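Local coordinates for DNA polymerase III, beta subunit (Thermotoga maritima, PDB 1VPK), which probably forms a ring-shaped, head-to-tail homodimer around DNA that tethers DNA polymerase to its template and makes synthesis processive, at residues Q88-V91 against K92-D96; V267-S270 against R271-R275. All coordinates share one frame; numbering follows the deposited sequence.

Contact 1 (Q88-V91 against K92-D96)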
loop_
_atom_site.group_PDB
_atom_site.type_symbol
_atom_site.label_atom_id
_atom_site.label_comp_id
_atom_site.label_asym_id
_atom_site.label_seq_id
_atom_site.Cartn_x
_atom_site.Cartn_y
_atom_site.Cartn_z
ATOM N N GLN A 88 -6.151 -10.187 17.542
ATOM C CA GLN A 88 -6.173 -10.330 16.111
ATOM C C GLN A 88 -4.767 -10.479 15.533
ATOM O O GLN A 88 -4.527 -11.386 14.746
ATOM C CB GLN A 88 -6.818 -9.105 15.466
ATOM C CG GLN A 88 -8.306 -9.164 15.419
ATOM C CD GLN A 88 -8.845 -7.945 14.735
ATOM O OE1 GLN A 88 -8.943 -7.917 13.517
ATOM N NE2 GLN A 88 -9.145 -6.901 15.506
ATOM N N LYS A 89 -3.862 -9.573 15.886
ATOM C CA LYS A 89 -2.456 -9.655 15.433
ATOM C C LYS A 89 -1.777 -10.954 15.877
ATOM O O LYS A 89 -1.044 -11.586 15.114
ATOM C CB LYS A 89 -1.656 -8.441 15.895
ATOM C CG LYS A 89 -2.159 -7.148 15.242
ATOM C CD LYS A 89 -1.256 -5.963 15.519
ATOM C CE LYS A 89 -1.793 -4.677 14.887
ATOM N NZ LYS A 89 -0.689 -3.667 14.720
ATOM N N MET A 90 -2.070 -11.353 17.110
ATOM C CA MET A 90 -1.449 -12.487 17.706
ATOM C C MET A 90 -1.796 -13.777 16.985
ATOM O O MET A 90 -0.884 -14.613 16.691
ATOM C CB MET A 90 -1.929 -12.628 19.128
ATOM C CG MET A 90 -1.482 -13.875 19.712
ATOM S SD MET A 90 -2.375 -14.378 21.119
ATOM C CE MET A 90 -3.843 -14.987 20.331
ATOM N N VAL A 91 -3.098 -13.978 16.724
ATOM C CA VAL A 91 -3.534 -15.262 16.172
ATOM C C VAL A 91 -3.004 -15.501 14.791
ATOM O O VAL A 91 -2.816 -16.674 14.413
ATOM C CB VAL A 91 -5.085 -15.523 16.157
ATOM C CG1 VAL A 91 -5.605 -15.380 17.533
ATOM C CG2 VAL A 91 -5.802 -14.611 15.167
ATOM N N LYS A 92 -2.795 -14.416 14.042
ATOM C CA LYS A 92 -2.257 -14.504 12.676
ATOM C C LYS A 92 -0.795 -14.929 12.618
ATOM O O LYS A 92 -0.309 -15.305 11.563
ATOM C CB LYS A 92 -2.506 -13.202 11.879
ATOM C CG LYS A 92 -4.041 -12.949 11.687
ATOM C CD LYS A 92 -4.386 -11.647 10.936
ATOM C CE LYS A 92 -5.720 -11.069 11.469
ATOM N NZ LYS A 92 -6.465 -10.134 10.519
ATOM N N VAL A 93 -0.094 -14.907 13.750
ATOM C CA VAL A 93 1.311 -15.334 13.780
ATOM C C VAL A 93 1.632 -16.554 14.669
ATOM O O VAL A 93 2.797 -16.939 14.765
ATOM C CB VAL A 93 2.256 -14.134 14.174
ATOM C CG1 VAL A 93 2.110 -12.967 13.169
ATOM C CG2 VAL A 93 1.963 -13.646 15.580
ATOM N N LEU A 94 0.640 -17.152 15.329
ATOM C CA LEU A 94 0.891 -18.372 16.099
ATOM C C LEU A 94 1.493 -19.393 15.119
ATOM O O LEU A 94 0.977 -19.551 14.045
ATOM C CB LEU A 94 -0.402 -18.906 16.732
ATOM C CG LEU A 94 -1.005 -17.932 17.782
ATOM C CD1 LEU A 94 -2.344 -18.439 18.275
ATOM C CD2 LEU A 94 -0.043 -17.686 18.958
ATOM N N PRO A 95 2.628 -19.992 15.464
ATOM C CA PRO A 95 3.371 -20.774 14.502
ATOM C C PRO A 95 2.998 -22.251 14.332
ATOM O O PRO A 95 3.432 -22.847 13.336
ATOM C CB PRO A 95 4.774 -20.718 15.066
ATOM C CG PRO A 95 4.575 -20.652 16.496
ATOM C CD PRO A 95 3.340 -19.911 16.740
ATOM N N ASP A 96 2.256 -22.837 15.285
ATOM C CA ASP A 96 2.015 -24.304 15.298
ATOM C C ASP A 96 0.555 -24.652 14.923
ATOM O O ASP A 96 -0.308 -23.806 15.009
ATOM C CB ASP A 96 2.339 -24.833 16.689
ATOM C CG ASP A 96 2.541 -26.323 16.732
ATOM O OD1 ASP A 96 3.735 -26.738 16.844
ATOM O OD2 ASP A 96 1.527 -27.087 16.727
HETATM O O HOH W 1 -8.782 -10.176 11.849
HETATM O O HOH W 2 -1.445 -18.442 12.705
#

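Contact 2 (V267-S270 against R271-R275)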
loop_
_atom_site.group_PDB
_atom_site.type_symbol
_atom_site.label_atom_id
_atom_site.label_comp_id
_atom_site.label_asym_id
_atom_site.label_seq_id
_atom_site.Cartn_x
_atom_site.Cartn_y
_atom_site.Cartn_z
ATOM N N VAL A 267 -24.010 4.363 -25.449
ATOM C CA VAL A 267 -22.647 4.154 -25.882
ATOM C C VAL A 267 -22.193 2.763 -25.412
ATOM O O VAL A 267 -22.382 2.393 -24.253
ATOM C CB VAL A 267 -21.761 5.221 -25.263
ATOM C CG1 VAL A 267 -20.361 4.904 -25.414
ATOM C CG2 VAL A 267 -22.023 6.579 -25.898
ATOM N N VAL A 268 -21.682 1.964 -26.339
ATOM C CA VAL A 268 -21.050 0.699 -25.982
ATOM C C VAL A 268 -19.568 0.905 -26.154
ATOM O O VAL A 268 -19.104 1.387 -27.186
ATOM C CB VAL A 268 -21.589 -0.473 -26.825
ATOM C CG1 VAL A 268 -20.855 -1.774 -26.502
ATOM C CG2 VAL A 268 -23.072 -0.631 -26.594
ATOM N N VAL A 269 -18.814 0.527 -25.133
ATOM C CA VAL A 269 -17.396 0.832 -25.081
ATOM C C VAL A 269 -16.704 -0.235 -24.236
ATOM O O VAL A 269 -17.290 -0.750 -23.295
ATOM C CB VAL A 269 -17.167 2.266 -24.519
ATOM C CG1 VAL A 269 -17.651 2.400 -23.101
ATOM C CG2 VAL A 269 -15.691 2.689 -24.620
ATOM N N SER A 270 -15.463 -0.561 -24.601
ATOM C CA SER A 270 -14.627 -1.510 -23.859
ATOM C C SER A 270 -14.394 -1.003 -22.422
ATOM O O SER A 270 -14.114 0.163 -22.209
ATOM C CB SER A 270 -13.287 -1.756 -24.599
ATOM O OG SER A 270 -12.293 -2.098 -23.663
ATOM N N ARG A 271 -14.568 -1.876 -21.434
ATOM C CA ARG A 271 -14.304 -1.506 -20.039
ATOM C C ARG A 271 -12.815 -1.130 -19.804
ATOM O O ARG A 271 -12.520 -0.129 -19.174
ATOM C CB ARG A 271 -14.719 -2.664 -19.127
ATOM C CG ARG A 271 -14.716 -2.346 -17.628
ATOM C CD ARG A 271 -15.300 -3.494 -16.866
ATOM N NE ARG A 271 -14.438 -4.666 -16.953
ATOM C CZ ARG A 271 -13.457 -4.973 -16.119
ATOM N NH1 ARG A 271 -13.192 -4.228 -15.047
ATOM N NH2 ARG A 271 -12.757 -6.085 -16.341
ATOM N N LYS A 272 -11.897 -1.950 -20.304
ATOM C CA LYS A 272 -10.450 -1.634 -20.292
ATOM C C LYS A 272 -10.129 -0.307 -20.995
ATOM O O LYS A 272 -9.388 0.494 -20.452
ATOM C CB LYS A 272 -9.677 -2.751 -20.982
ATOM C CG LYS A 272 -8.165 -2.595 -21.065
ATOM C CD LYS A 272 -7.564 -3.696 -21.903
ATOM C CE LYS A 272 -6.048 -3.745 -21.790
ATOM N NZ LYS A 272 -5.592 -4.205 -20.428
ATOM N N GLU A 273 -10.710 -0.089 -22.169
ATOM C CA GLU A 273 -10.528 1.138 -23.013
ATOM C C GLU A 273 -10.939 2.427 -22.298
ATOM O O GLU A 273 -10.183 3.403 -22.209
ATOM C CB GLU A 273 -11.363 0.953 -24.320
ATOM C CG GLU A 273 -11.636 2.167 -25.208
ATOM C CD GLU A 273 -12.482 1.864 -26.512
ATOM O OE1 GLU A 273 -13.356 0.928 -26.594
ATOM O OE2 GLU A 273 -12.275 2.662 -27.468
ATOM N N LEU A 274 -12.115 2.405 -21.713
ATOM C CA LEU A 274 -12.574 3.541 -20.933
ATOM C C LEU A 274 -11.791 3.729 -19.637
ATOM O O LEU A 274 -11.521 4.866 -19.251
ATOM C CB LEU A 274 -14.036 3.361 -20.621
ATOM C CG LEU A 274 -14.718 4.520 -19.891
ATOM C CD1 LEU A 274 -14.605 5.800 -20.664
ATOM C CD2 LEU A 274 -16.173 4.152 -19.659
ATOM N N ARG A 275 -11.503 2.644 -18.918
ATOM C CA ARG A 275 -10.656 2.725 -17.702
ATOM C C ARG A 275 -9.317 3.384 -18.010
ATOM O O ARG A 275 -8.857 4.264 -17.283
ATOM C CB ARG A 275 -10.457 1.324 -17.109
ATOM C CG ARG A 275 -9.613 1.216 -15.825
ATOM C CD ARG A 275 -8.783 -0.133 -15.744
ATOM N NE ARG A 275 -9.616 -1.301 -16.102
ATOM C CZ ARG A 275 -9.195 -2.441 -16.669
ATOM N NH1 ARG A 275 -7.907 -2.643 -16.945
ATOM N NH2 ARG A 275 -10.094 -3.390 -16.963
#

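Contact 1 (Q88-V91 against K92-D96)
Met90 O takes two backbone N-H groups. Val93 N donates at 3.1 Å to Met90 O, from well above the carbonyl plane. Leu94 N adds a weak bond to Met90 O, at 3.3 Å and with an N-H angle of 120°. One water donates to both Val91 O and Leu94 O. The side chain of Lys92 runs back alongside residues 88-91. Lys92 CG and CE each lie 3.5 Å from Gln88 O. NZ does not meet Gln88 OE1 directly; a second water accepts from Lys92 NZ and donates to Gln88 OE1. Leu94 has CG anti to its own carbonyl carbon (chi1 -64°). This sets Leu94 CD2 against Met90 CG at 4.1 Å and Leu94 CD1 near Val91 CA. An alanine in place of Leu94 would probably leave Met90 CG without this apolar neighbour and open a gap beside Val91 CA. Met90 and Leu94 both pack on Ile110 and Phe117 of the strands 107-112 and 115-120. Val91 lies on Lys23 and Ile26 of helix 19-29. Lys89 packs on Val283 and Val93 on Arg280 of the second subunit, both on its helix 271-285.

Contact 2 (V267-S270 against R271-R275)
Ser270 and Glu273 face each other across the first turn of helix 271-285, and each side chain reaches the other's backbone. Glu273 N donates to Ser270 OG at 3.0 Å, nearly straight at 165°. Ser270 OG stands roughly opposite its backbone N (chi1 152°), which puts it over the start of the helix. In return, Ser270 N donates to Glu273 OE1 at 3.3 Å. The carboxylate receives it on the anti side of OE1, with the N-H tilted moderately out of its plane. The extended Glu273 chain, CG anti to N, carries the carboxylate back to the end of the strand. The two side chains are also in direct contact, with Ser270 CB 3.3 Å from Glu273 CB.

Val269 lies beside this pair. Its two methyls serve different partners. Val269 CG2 lies 3.5 Å from Glu273 OE1, and the two side chains pass at a slant. Val269 CG1 approaches Leu274 CD2 at 4.1 Å, where the side chains are about perpendicular. Leu274 N closes the first helical turn with a 3.0 Å bond to Ser270 O, and Leu274 itself packs on Leu339 of helix 332-341.

The polar end of Arg271 is held elsewhere. Its guanidinium donates through NE to Thr344 O and through NH1 to Leu339 O. Arg275 NH2 lies above one face of the guanidinium, offset toward its rim.

Strand 267-270 and helix 271-275 meet at 86°, so the chain turns through about a right angle at Ser270. The reciprocal bonds make a capping box with Ser270 as N-cap. Here it starts the helix directly after a sheet strand, in the C-terminal domain of a beta sliding clamp.

Overall arrangement
Contact 1 and contact 2 lie towards the two ends of one clamp subunit. Their centres are 44 Å apart, and their nearest atoms are about 27 Å from each other. Contact 1 belongs to the N-terminal domain and contact 2 to the C-terminal domain. Both lie where the chain changes structure: contact 1 passes from a helix into a loop, contact 2 from a strand into a helix. The head-to-tail dimer relates them further. Contact 1 packs against the second subunit's copy of helix 271-285, the helix that contact 2 begins. Residues 267-275 themselves touch no other chain of the assembly.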